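Local coordinates for levoglucosan dehydrogenase (Pseudarthrobacter phenanthrenivorans, PDB 6A3F), which catalyses the NAD(+)-dependent oxidation of levoglucosan to 3-dehydrolevoglucosan, with high specificity for that sugar, at residues D216-R219 with E224-A227. Numbering follows the deposited sequence.
Sequences DMAR and EFSA
Arg219 and Glu224 join a helix end to the strand that follows it through a bidentate salt bridge, gripped side-on. Arg219 NE donates to Glu224 OE1 at 2.9 Å, with an N-H...O angle of 161°, and Arg219 NH2 donates to Glu224 OE2, also at 2.9 Å. Each nitrogen therefore has its own oxygen, and both oxygens lie near the guanidinium plane. The match is not flat, however: the carboxylate is turned 41° from the guanidinium, so that both donors reach the syn sides of its oxygens from out of its plane. Two bends bring the groups together, one in Arg219 at chi3 and one in Glu224 at chi2 (-72°), which folds the carboxylate back although its CB points away from the helix. Paired bonds of this kind restrain rotation of the guanidinium, and its remaining terminal nitrogen, NH1, forms a salt bridge with Asp382. The positive charge is thus shared between two acids, which probably helps keep both ionised.

Next to the salt bridge the contact is apolar. The methyl of Ala218 meets the Phe225 ring at its edge, with CB 3.8 Å from CE1, and Arg219 CG lies 4.0 Å from the same Phe225 CE1. Beyond the first shell, Phe274 packs edge-to-face with Phe225, and Ile389 touches both Phe225 and Arg219.

The whole is a tight helix-to-strand connection in the C-terminal substrate-binding domain. Helix 206-221 gives way to strand 225-233 of the large mixed sheet, whose start pairs with strand 267-274 through a classic beta bulge, Ser226 and Ala227 both facing Arg273. The Ser226 backbone also hydrogen-bonds to that of Val405 near the C-terminus, while helix 380-399 packs against the arginine, glutamate and phenylalanine side chains.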
loop_
_atom_site.group_PDB
_atom_site.type_symbol
_atom_site.label_atom_id
_atom_site.label_comp_id
_atom_site.label_asym_id
_atom_site.label_seq_id
_atom_site.Cartn_x
_atom_site.Cartn_y
_atom_site.Cartn_z
ATOM N N ASP B 216 23.874 0.782 11.068
ATOM C CA ASP B 216 24.215 -0.632 11.157
ATOM C C ASP B 216 23.711 -1.366 9.918
ATOM O O ASP B 216 24.468 -2.173 9.281
ATOM C CB ASP B 216 23.700 -1.327 12.432
ATOM C CG ASP B 216 23.974 -2.823 12.406
ATOM O OD1 ASP B 216 25.155 -3.242 12.587
ATOM O OD2 ASP B 216 23.032 -3.603 12.094
ATOM N N MET B 217 22.476 -1.058 9.514
ATOM C CA MET B 217 21.942 -1.655 8.270
ATOM C C MET B 217 22.769 -1.269 7.043
ATOM O O MET B 217 22.945 -2.106 6.195
ATOM C CB MET B 217 20.480 -1.269 8.018
ATOM C CG MET B 217 19.565 -1.978 8.921
ATOM S SD MET B 217 17.784 -1.664 8.562
ATOM C CE MET B 217 17.126 -2.367 10.072
ATOM N N ALA B 218 23.200 -0.026 6.928
ATOM C CA ALA B 218 24.014 0.416 5.798
ATOM C C ALA B 218 25.339 -0.361 5.779
ATOM O O ALA B 218 25.784 -0.794 4.715
ATOM C CB ALA B 218 24.239 1.879 5.848
ATOM N N ARG B 219 25.941 -0.564 6.958
ATOM C CA ARG B 219 27.223 -1.283 7.012
ATOM C C ARG B 219 26.994 -2.751 6.615
ATOM O O ARG B 219 27.808 -3.367 5.912
ATOM C CB ARG B 219 27.838 -1.136 8.397
ATOM C CG ARG B 219 28.436 0.235 8.671
ATOM C CD ARG B 219 29.151 0.206 10.030
ATOM N NE ARG B 219 30.347 -0.618 9.984
ATOM C CZ ARG B 219 30.505 -1.815 10.541
ATOM N NH1 ARG B 219 29.555 -2.375 11.274
ATOM N NH2 ARG B 219 31.635 -2.472 10.338
ATOM N N GLU B 224 31.422 -0.353 4.397
ATOM C CA GLU B 224 31.923 0.636 5.307
ATOM C C GLU B 224 31.738 2.029 4.713
ATOM O O GLU B 224 31.732 2.234 3.522
ATOM C CB GLU B 224 33.413 0.406 5.595
ATOM C CG GLU B 224 33.735 -0.902 6.272
ATOM C CD GLU B 224 33.321 -1.021 7.738
ATOM O OE1 GLU B 224 32.615 -0.113 8.262
ATOM O OE2 GLU B 224 33.653 -2.072 8.336
ATOM N N PHE B 225 31.694 3.004 5.601
ATOM C CA PHE B 225 31.596 4.367 5.257
ATOM C C PHE B 225 32.993 4.968 5.014
ATOM O O PHE B 225 33.910 4.762 5.806
ATOM C CB PHE B 225 30.944 5.150 6.405
ATOM C CG PHE B 225 29.457 4.974 6.611
ATOM C CD1 PHE B 225 28.846 3.746 6.421
ATOM C CD2 PHE B 225 28.668 6.044 6.996
ATOM C CE1 PHE B 225 27.487 3.583 6.676
ATOM C CE2 PHE B 225 27.308 5.881 7.219
ATOM C CZ PHE B 225 26.722 4.647 7.077
ATOM N N SER B 226 33.080 5.818 4.014
ATOM C CA SER B 226 34.340 6.550 3.713
ATOM C C SER B 226 34.298 7.968 4.297
ATOM O O SER B 226 35.263 8.460 4.915
ATOM C CB SER B 226 34.574 6.590 2.241
ATOM O OG SER B 226 35.783 7.288 1.986
ATOM N N ALA B 227 33.210 8.675 4.047
ATOM C CA ALA B 227 33.052 10.036 4.516
ATOM C C ALA B 227 31.562 10.372 4.685
ATOM O O ALA B 227 30.722 9.796 4.027
ATOM C CB ALA B 227 33.739 11.022 3.601
#